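Local coordinates for zinc transport protein ZntB (Vibrio parahaemolyticus RIMD 2210633, PDB 3CK6) that probably mediates zinc uptake as a zinc-proton symporter of the CorA metal ion transporter family, its cytoplasmic domain assembling into a funnel-shaped homopentamer, at residues 160-174 with 232-244. The protein carries 1 engineered substitution. Numbering follows the deposited sequence.
Sequences LNEFDVNDESTYNHI and EVALFQDEIKHNR
Phe163, Val165 and His173 bring the connector between helices 134-161 and 173-199 against one side of helix 209-246, with CA atoms 5.9 Å apart where Val165 meets Ile240. Phe236 is the centrepiece. Its CG stands anti to the backbone N (chi1 -170°), which sends the ring into the connector. There it makes an offset stack with the Phe163 ring, planes only 7° apart, and Phe163 CB sits 3.5 Å from the Phe236 ring centroid, over the face, as a CH-pi contact. The edge of Phe236 points toward the face of Tyr171 in an offset edge-to-face pair, planes at 85°, with Tyr171 CE1 3.7 Å from Phe236 CZ. Ile240 CD1 covers that same Tyr171 ring 3.9 Å from its centroid, while Glu168 CA backs the opposite face. Tyr171 OH donates to Val165 O over 2.6 Å, a bond inside the connector that bridges its turn and its later part and steadies the phenol. Val165, in the type I turn from Asp164 to Asp167, packs its CG2 on Asn243 CB, 3.7 Å away. His173 is a knob among Val233, Phe236, Gln237 and Ile240, and its ring also meets His242 of a neighbouring subunit, where helix 209-246 and the connector touch other copies in the homopentamer. At the margins, Glu168 OE1 and Arg244 NH2 form a long salt bridge, and a water donates to both Asn161 OD1 and Glu232 OE2. No direct hydrogen bond crosses between the segments. The aromatic cluster of Phe163, Tyr171, His173 and Phe236 therefore holds the connector to the helix mainly by ring and aliphatic packing. Both imidazole nitrogens of His173 are buried here with no partner in the model, a setting that would probably favour the neutral ring.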
ATOM      1  N   LEU E 160      17.342  -2.781  24.064  1.00 37.30           N
ATOM      2  CA  LEU E 160      17.174  -3.910  23.140  1.00 37.59           C
ATOM      3  C   LEU E 160      18.386  -4.842  23.102  1.00 38.34           C
ATOM      4  O   LEU E 160      18.241  -6.062  23.266  1.00 37.60           O
ATOM      5  CB  LEU E 160      16.817  -3.409  21.722  1.00 37.77           C
ATOM      6  CG  LEU E 160      15.336  -3.238  21.330  1.00 36.80           C
ATOM      7  CD1 LEU E 160      14.498  -2.615  22.437  1.00 37.43           C
ATOM      8  CD2 LEU E 160      15.184  -2.443  20.041  1.00 36.96           C
ATOM      9  N   ASN E 161      19.574  -4.269  22.910  1.00 39.25           N
ATOM     10  CA  ASN E 161      20.814  -5.052  22.863  1.00 40.61           C
ATOM     11  C   ASN E 161      21.053  -5.864  24.137  1.00 41.20           C
ATOM     12  O   ASN E 161      21.782  -6.860  24.112  1.00 41.36           O
ATOM     13  CB  ASN E 161      22.031  -4.162  22.582  1.00 40.84           C
ATOM     14  CG  ASN E 161      22.055  -3.599  21.154  1.00 42.25           C
ATOM     15  OD1 ASN E 161      21.279  -4.006  20.278  1.00 42.98           O
ATOM     16  ND2 ASN E 161      22.969  -2.663  20.916  1.00 43.85           N
ATOM     17  N   GLU E 162      20.429  -5.442  25.234  1.00 41.55           N
ATOM     18  CA  GLU E 162      20.598  -6.103  26.525  1.00 42.57           C
ATOM     19  C   GLU E 162      19.530  -7.168  26.826  1.00 41.88           C
ATOM     20  O   GLU E 162      19.593  -7.827  27.873  1.00 42.01           O
ATOM     21  CB  GLU E 162      20.712  -5.069  27.655  1.00 42.64           C
ATOM     22  CG  GLU E 162      22.010  -4.251  27.574  1.00 44.09           C
ATOM     23  CD  GLU E 162      22.142  -3.176  28.648  1.00 44.11           C
ATOM     24  OE1 GLU E 162      23.285  -2.948  29.109  1.00 46.66           O
ATOM     25  OE2 GLU E 162      21.119  -2.552  29.021  1.00 46.82           O
ATOM     26  N   PHE E 163      18.569  -7.346  25.908  1.00 41.17           N
ATOM     27  CA  PHE E 163      17.583  -8.434  26.024  1.00 40.29           C
ATOM     28  C   PHE E 163      18.309  -9.762  26.091  1.00 39.76           C
ATOM     29  O   PHE E 163      19.100 -10.093  25.205  1.00 39.11           O
ATOM     30  CB  PHE E 163      16.608  -8.492  24.838  1.00 40.41           C
ATOM     31  CG  PHE E 163      15.590  -7.382  24.804  1.00 40.59           C
ATOM     32  CD1 PHE E 163      15.248  -6.679  25.961  1.00 40.52           C
ATOM     33  CD2 PHE E 163      14.947  -7.059  23.602  1.00 41.82           C
ATOM     34  CE1 PHE E 163      14.297  -5.650  25.919  1.00 41.83           C
ATOM     35  CE2 PHE E 163      13.997  -6.033  23.548  1.00 41.56           C
ATOM     36  CZ  PHE E 163      13.677  -5.328  24.709  1.00 41.02           C
ATOM     37  N   ASP E 164      18.031 -10.513  27.150  1.00 39.20           N
ATOM     38  CA  ASP E 164      18.577 -11.847  27.314  1.00 38.73           C
ATOM     39  C   ASP E 164      17.463 -12.729  27.868  1.00 38.07           C
ATOM     40  O   ASP E 164      16.968 -12.502  28.973  1.00 37.26           O
ATOM     41  CB  ASP E 164      19.794 -11.813  28.236  1.00 38.88           C
ATOM     42  CG  ASP E 164      20.395 -13.187  28.456  1.00 40.41           C
ATOM     43  OD1 ASP E 164      21.086 -13.698  27.539  1.00 43.18           O
ATOM     44  OD2 ASP E 164      20.176 -13.743  29.548  1.00 38.75           O
ATOM     45  N   VAL E 165      17.065 -13.712  27.065  1.00 37.88           N
ATOM     46  CA  VAL E 165      15.898 -14.550  27.341  1.00 38.23           C
ATOM     47  C   VAL E 165      16.024 -15.364  28.655  1.00 38.36           C
ATOM     48  O   VAL E 165      15.017 -15.731  29.273  1.00 37.91           O
ATOM     49  CB  VAL E 165      15.558 -15.447  26.104  1.00 38.19           C
ATOM     50  CG1 VAL E 165      16.657 -16.486  25.834  1.00 38.19           C
ATOM     51  CG2 VAL E 165      14.192 -16.110  26.256  1.00 38.37           C
ATOM     52  N   ASN E 166      17.256 -15.601  29.089  1.00 38.90           N
ATOM     53  CA  ASN E 166      17.508 -16.373  30.309  1.00 39.94           C
ATOM     54  C   ASN E 166      17.669 -15.510  31.562  1.00 40.45           C
ATOM     55  O   ASN E 166      17.941 -16.019  32.657  1.00 40.32           O
ATOM     56  CB  ASN E 166      18.718 -17.280  30.104  1.00 40.09           C
ATOM     57  CG  ASN E 166      18.442 -18.382  29.103  1.00 40.59           C
ATOM     58  OD1 ASN E 166      17.756 -19.358  29.417  1.00 41.77           O
ATOM     59  ND2 ASN E 166      18.963 -18.228  27.890  1.00 39.78           N
ATOM     60  N   ASP E 167      17.471 -14.204  31.397  1.00 40.93           N
ATOM     61  CA  ASP E 167      17.624 -13.259  32.487  1.00 41.46           C
ATOM     62  C   ASP E 167      16.396 -12.360  32.542  1.00 41.96           C
ATOM     63  O   ASP E 167      16.327 -11.350  31.833  1.00 41.93           O
ATOM     64  CB  ASP E 167      18.896 -12.437  32.271  1.00 41.63           C
ATOM     65  CG  ASP E 167      19.259 -11.571  33.462  1.00 42.12           C
ATOM     66  OD1 ASP E 167      18.450 -11.432  34.411  1.00 42.30           O
ATOM     67  OD2 ASP E 167      20.378 -11.016  33.440  1.00 42.54           O
ATOM     68  N   GLU E 168      15.437 -12.736  33.388  1.00 42.25           N
ATOM     69  CA  GLU E 168      14.159 -12.025  33.516  1.00 42.67           C
ATOM     70  C   GLU E 168      14.289 -10.537  33.873  1.00 42.58           C
ATOM     71  O   GLU E 168      13.408  -9.730  33.546  1.00 42.63           O
ATOM     72  CB  GLU E 168      13.247 -12.752  34.506  1.00 42.93           C
ATOM     73  CG  GLU E 168      12.812 -14.128  34.007  1.00 44.54           C
ATOM     74  CD  GLU E 168      12.065 -14.930  35.043  1.00 46.70           C
ATOM     75  OE1 GLU E 168      10.974 -14.490  35.467  1.00 48.37           O
ATOM     76  OE2 GLU E 168      12.563 -16.009  35.429  1.00 48.00           O
ATOM     77  N   SER E 169      15.404 -10.179  34.511  1.00 42.35           N
ATOM     78  CA  SER E 169      15.705  -8.784  34.838  1.00 42.14           C
ATOM     79  C   SER E 169      15.894  -7.894  33.595  1.00 41.80           C
ATOM     80  O   SER E 169      15.805  -6.671  33.700  1.00 42.18           O
ATOM     81  CB  SER E 169      16.937  -8.689  35.750  1.00 42.13           C
ATOM     82  OG  SER E 169      18.146  -8.797  35.005  1.00 42.18           O
ATOM     83  N   THR E 170      16.150  -8.505  32.433  1.00 41.47           N
ATOM     84  CA  THR E 170      16.355  -7.758  31.173  1.00 41.13           C
ATOM     85  C   THR E 170      15.070  -7.547  30.343  1.00 40.87           C
ATOM     86  O   THR E 170      15.115  -6.963  29.254  1.00 40.99           O
ATOM     87  CB  THR E 170      17.467  -8.395  30.271  1.00 41.11           C
ATOM     88  OG1 THR E 170      16.958  -9.540  29.575  1.00 40.37           O
ATOM     89  CG2 THR E 170      18.703  -8.783  31.087  1.00 41.04           C
ATOM     90  N   TYR E 171      13.936  -8.001  30.872  1.00 40.64           N
ATOM     91  CA  TYR E 171      12.673  -8.033  30.134  1.00 40.72           C
ATOM     92  C   TYR E 171      11.985  -6.664  30.107  1.00 41.01           C
ATOM     93  O   TYR E 171      10.853  -6.527  30.577  1.00 41.28           O
ATOM     94  CB  TYR E 171      11.720  -9.064  30.759  1.00 40.12           C
ATOM     95  CG  TYR E 171      12.028 -10.536  30.512  1.00 39.80           C
ATOM     96  CD1 TYR E 171      13.283 -10.967  30.070  1.00 39.72           C
ATOM     97  CD2 TYR E 171      11.055 -11.504  30.764  1.00 39.47           C
ATOM     98  CE1 TYR E 171      13.550 -12.334  29.861  1.00 39.64           C
ATOM     99  CE2 TYR E 171      11.305 -12.856  30.563  1.00 40.02           C
ATOM    100  CZ  TYR E 171      12.552 -13.268  30.114  1.00 39.79           C
ATOM    101  OH  TYR E 171      12.781 -14.614  29.922  1.00 38.62           O
ATOM    102  N   ASN E 172      12.653  -5.658  29.543  1.00 41.61           N
ATOM    103  CA  ASN E 172      12.097  -4.302  29.489  1.00 41.97           C
ATOM    104  C   ASN E 172      11.459  -3.982  28.136  1.00 42.13           C
ATOM    105  O   ASN E 172      11.341  -2.815  27.752  1.00 41.58           O
ATOM    106  CB  ASN E 172      13.174  -3.266  29.822  1.00 42.12           C
ATOM    107  CG  ASN E 172      13.863  -3.545  31.137  1.00 43.58           C
ATOM    108  OD1 ASN E 172      13.224  -3.632  32.189  1.00 43.75           O
ATOM    109  ND2 ASN E 172      15.178  -3.697  31.083  1.00 45.29           N
ATOM    110  N   HIS E 173      11.042  -5.033  27.434  1.00 42.14           N
ATOM    111  CA  HIS E 173      10.548  -4.921  26.063  1.00 41.90           C
ATOM    112  C   HIS E 173       9.149  -4.331  25.966  1.00 41.34           C
ATOM    113  O   HIS E 173       8.784  -3.767  24.929  1.00 41.52           O
ATOM    114  CB  HIS E 173      10.594  -6.283  25.365  1.00 42.49           C
ATOM    115  CG  HIS E 173       9.953  -7.384  26.147  1.00 42.99           C
ATOM    116  ND1 HIS E 173       8.634  -7.748  25.971  1.00 44.86           N
ATOM    117  CD2 HIS E 173      10.443  -8.197  27.111  1.00 43.82           C
ATOM    118  CE1 HIS E 173       8.342  -8.745  26.790  1.00 43.84           C
ATOM    119  NE2 HIS E 173       9.422  -9.033  27.492  1.00 43.64           N
ATOM    120  N   ILE E 174       8.366  -4.458  27.034  1.00 40.70           N
ATOM    121  CA  ILE E 174       7.043  -3.855  27.060  1.00 40.20           C
ATOM    122  C   ILE E 174       7.225  -2.338  27.108  1.00 39.28           C
ATOM    123  O   ILE E 174       6.565  -1.615  26.363  1.00 39.30           O
ATOM    124  CB  ILE E 174       6.164  -4.341  28.243  1.00 40.59           C
ATOM    125  CG1 ILE E 174       5.798  -5.842  28.115  1.00 41.44           C
ATOM    126  CG2 ILE E 174       4.916  -3.457  28.395  1.00 41.49           C
ATOM    127  CD1 ILE E 174       4.914  -6.232  26.901  1.00 40.66           C
ATOM    128  N   GLU E 232      12.507  -6.200  16.366  1.00 26.55           N
ATOM    129  CA  GLU E 232      13.293  -6.824  17.433  1.00 26.78           C
ATOM    130  C   GLU E 232      12.500  -7.072  18.730  1.00 26.81           C
ATOM    131  O   GLU E 232      12.777  -8.037  19.432  1.00 26.05           O
ATOM    132  CB  GLU E 232      14.497  -5.970  17.767  1.00 26.84           C
ATOM    133  CG  GLU E 232      15.574  -6.006  16.710  1.00 29.53           C
ATOM    134  CD  GLU E 232      16.865  -5.438  17.231  1.00 34.00           C
ATOM    135  OE1 GLU E 232      17.762  -6.235  17.558  1.00 33.80           O
ATOM    136  OE2 GLU E 232      16.973  -4.190  17.331  1.00 36.83           O
ATOM    137  N   VAL E 233      11.555  -6.199  19.063  1.00 27.39           N
ATOM    138  CA  VAL E 233      10.746  -6.424  20.273  1.00 28.65           C
ATOM    139  C   VAL E 233       9.813  -7.623  20.096  1.00 29.10           C
ATOM    140  O   VAL E 233       9.693  -8.465  20.995  1.00 30.01           O
ATOM    141  CB  VAL E 233       9.940  -5.167  20.696  1.00 28.24           C
ATOM    142  CG1 VAL E 233       9.070  -5.494  21.899  1.00 29.42           C
ATOM    143  CG2 VAL E 233      10.876  -4.013  21.039  1.00 28.06           C
ATOM    144  N   ALA E 234       9.155  -7.687  18.940  1.00 30.42           N
ATOM    145  CA  ALA E 234       8.317  -8.831  18.553  1.00 31.39           C
ATOM    146  C   ALA E 234       9.072 -10.166  18.585  1.00 32.07           C
ATOM    147  O   ALA E 234       8.527 -11.195  19.028  1.00 32.40           O
ATOM    148  CB  ALA E 234       7.683  -8.591  17.177  1.00 31.39           C
ATOM    149  N   LEU E 235      10.333 -10.150  18.150  1.00 32.74           N
ATOM    150  CA  LEU E 235      11.156 -11.355  18.153  1.00 33.44           C
ATOM    151  C   LEU E 235      11.558 -11.773  19.565  1.00 33.62           C
ATOM    152  O   LEU E 235      11.588 -12.971  19.867  1.00 33.68           O
ATOM    153  CB  LEU E 235      12.396 -11.202  17.259  1.00 33.40           C
ATOM    154  CG  LEU E 235      13.419 -12.354  17.164  1.00 33.89           C
ATOM    155  CD1 LEU E 235      12.793 -13.708  16.878  1.00 35.21           C
ATOM    156  CD2 LEU E 235      14.398 -12.017  16.058  1.00 34.19           C
ATOM    157  N   PHE E 236      11.882 -10.805  20.418  1.00 33.95           N
ATOM    158  CA  PHE E 236      12.193 -11.130  21.805  1.00 34.93           C
ATOM    159  C   PHE E 236      10.972 -11.701  22.531  1.00 35.54           C
ATOM    160  O   PHE E 236      11.120 -12.563  23.389  1.00 34.67           O
ATOM    161  CB  PHE E 236      12.802  -9.947  22.563  1.00 35.33           C
ATOM    162  CG  PHE E 236      13.346 -10.320  23.922  1.00 36.82           C
ATOM    163  CD1 PHE E 236      14.326 -11.315  24.052  1.00 37.48           C
ATOM    164  CD2 PHE E 236      12.875  -9.692  25.078  1.00 37.79           C
ATOM    165  CE1 PHE E 236      14.817 -11.674  25.306  1.00 37.84           C
ATOM    166  CE2 PHE E 236      13.372 -10.041  26.342  1.00 37.02           C
ATOM    167  CZ  PHE E 236      14.337 -11.033  26.455  1.00 37.09           C
ATOM    168  N   GLN E 237       9.775 -11.238  22.160  1.00 36.60           N
ATOM    169  CA  GLN E 237       8.514 -11.813  22.654  1.00 38.28           C
ATOM    170  C   GLN E 237       8.335 -13.274  22.229  1.00 38.71           C
ATOM    171  O   GLN E 237       7.883 -14.114  23.030  1.00 38.57           O
ATOM    172  CB  GLN E 237       7.319 -10.954  22.231  1.00 37.89           C
ATOM    173  CG  GLN E 237       7.255  -9.620  22.978  1.00 39.71           C
ATOM    174  CD  GLN E 237       6.141  -8.694  22.498  1.00 39.90           C
ATOM    175  OE1 GLN E 237       5.374  -8.148  23.306  1.00 41.66           O
ATOM    176  NE2 GLN E 237       6.044  -8.513  21.182  1.00 42.02           N
ATOM    177  N   ASP E 238       8.706 -13.582  20.985  1.00 39.21           N
ATOM    178  CA  ASP E 238       8.758 -14.973  20.502  1.00 40.26           C
ATOM    179  C   ASP E 238       9.810 -15.803  21.242  1.00 40.62           C
ATOM    180  O   ASP E 238       9.581 -16.977  21.521  1.00 40.66           O
ATOM    181  CB  ASP E 238       9.032 -15.045  18.989  1.00 40.40           C
ATOM    182  CG  ASP E 238       7.859 -14.553  18.145  1.00 42.23           C
ATOM    183  OD1 ASP E 238       8.060 -14.366  16.925  1.00 45.59           O
ATOM    184  OD2 ASP E 238       6.751 -14.338  18.684  1.00 43.49           O
ATOM    185  N   GLU E 239      10.960 -15.193  21.534  1.00 41.30           N
ATOM    186  CA  GLU E 239      12.031 -15.842  22.305  1.00 41.92           C
ATOM    187  C   GLU E 239      11.554 -16.306  23.682  1.00 42.13           C
ATOM    188  O   GLU E 239      11.752 -17.469  24.064  1.00 41.79           O
ATOM    189  CB  GLU E 239      13.220 -14.896  22.475  1.00 41.91           C
ATOM    190  CG  GLU E 239      14.470 -15.311  21.740  1.00 43.07           C
ATOM    191  CD  GLU E 239      15.701 -14.541  22.189  1.00 44.14           C
ATOM    192  OE1 GLU E 239      15.831 -13.347  21.832  1.00 46.24           O
ATOM    193  OE2 GLU E 239      16.550 -15.134  22.886  1.00 44.64           O
ATOM    194  N   ILE E 240      10.928 -15.382  24.411  1.00 42.50           N
ATOM    195  CA  ILE E 240      10.363 -15.646  25.737  1.00 43.17           C
ATOM    196  C   ILE E 240       9.301 -16.745  25.698  1.00 44.09           C
ATOM    197  O   ILE E 240       9.361 -17.692  26.480  1.00 44.18           O
ATOM    198  CB  ILE E 240       9.765 -14.357  26.354  1.00 42.99           C
ATOM    199  CG1 ILE E 240      10.877 -13.360  26.672  1.00 42.20           C
ATOM    200  CG2 ILE E 240       8.932 -14.676  27.627  1.00 42.94           C
ATOM    201  CD1 ILE E 240      10.386 -11.949  26.929  1.00 40.16           C
ATOM    202  N   LYS E 241       8.345 -16.614  24.781  1.00 45.32           N
ATOM    203  CA  LYS E 241       7.222 -17.543  24.671  1.00 46.68           C
ATOM    204  C   LYS E 241       7.700 -18.975  24.429  1.00 47.41           C
ATOM    205  O   LYS E 241       7.221 -19.918  25.075  1.00 47.49           O
ATOM    206  CB  LYS E 241       6.284 -17.092  23.552  1.00 46.89           C
ATOM    207  CG  LYS E 241       4.804 -17.068  23.923  1.00 48.25           C
ATOM    208  CD  LYS E 241       4.080 -18.353  23.515  1.00 49.34           C
ATOM    209  CE  LYS E 241       2.559 -18.148  23.422  1.00 49.60           C
ATOM    210  NZ  LYS E 241       2.148 -17.322  22.229  1.00 50.57           N
ATOM    211  N   HIS E 242       8.659 -19.118  23.516  1.00 48.40           N
ATOM    212  CA  HIS E 242       9.287 -20.400  23.201  1.00 49.59           C
ATOM    213  C   HIS E 242      10.021 -20.975  24.418  1.00 50.14           C
ATOM    214  O   HIS E 242       9.800 -22.124  24.796  1.00 50.07           O
ATOM    215  CB  HIS E 242      10.252 -20.226  22.023  1.00 49.69           C
ATOM    216  CG  HIS E 242      10.577 -21.499  21.305  1.00 51.13           C
ATOM    217  ND1 HIS E 242      11.737 -22.211  21.534  1.00 52.23           N
ATOM    218  CD2 HIS E 242       9.903 -22.180  20.348  1.00 52.02           C
ATOM    219  CE1 HIS E 242      11.762 -23.276  20.753  1.00 52.25           C
ATOM    220  NE2 HIS E 242      10.660 -23.281  20.024  1.00 53.06           N
ATOM    221  N   ASN E 243      10.872 -20.158  25.033  1.00 50.91           N
ATOM    222  CA  ASN E 243      11.640 -20.532  26.223  1.00 51.90           C
ATOM    223  C   ASN E 243      10.757 -20.983  27.399  1.00 52.65           C
ATOM    224  O   ASN E 243      11.130 -21.884  28.157  1.00 52.81           O
ATOM    225  CB  ASN E 243      12.542 -19.355  26.625  1.00 51.71           C
ATOM    226  CG  ASN E 243      13.445 -19.667  27.808  1.00 51.80           C
ATOM    227  OD1 ASN E 243      13.023 -19.589  28.961  1.00 51.48           O
ATOM    228  ND2 ASN E 243      14.705 -19.980  27.525  1.00 51.26           N
ATOM    229  N   ARG E 244       9.585 -20.364  27.522  1.00 53.73           N
ATOM    230  CA  ARG E 244       8.695 -20.564  28.660  1.00 54.89           C
ATOM    231  C   ARG E 244       7.998 -21.921  28.635  1.00 55.56           C
ATOM    232  O   ARG E 244       8.057 -22.670  29.615  1.00 55.55           O
ATOM    233  CB  ARG E 244       7.664 -19.433  28.733  1.00 55.20           C
ATOM    234  CG  ARG E 244       7.332 -18.997  30.143  1.00 55.88           C
ATOM    235  CD  ARG E 244       7.139 -17.494  30.200  1.00 56.95           C
ATOM    236  NE  ARG E 244       7.920 -16.906  31.288  1.00 58.19           N
ATOM    237  CZ  ARG E 244       8.057 -15.600  31.509  1.00 58.96           C
ATOM    238  NH1 ARG E 244       7.451 -14.710  30.730  1.00 58.20           N
ATOM    239  NH2 ARG E 244       8.799 -15.182  32.528  1.00 59.50           N
TER
HETATM  240  O   HOH W   1      19.183  -2.961  18.260  1.00 45.55           O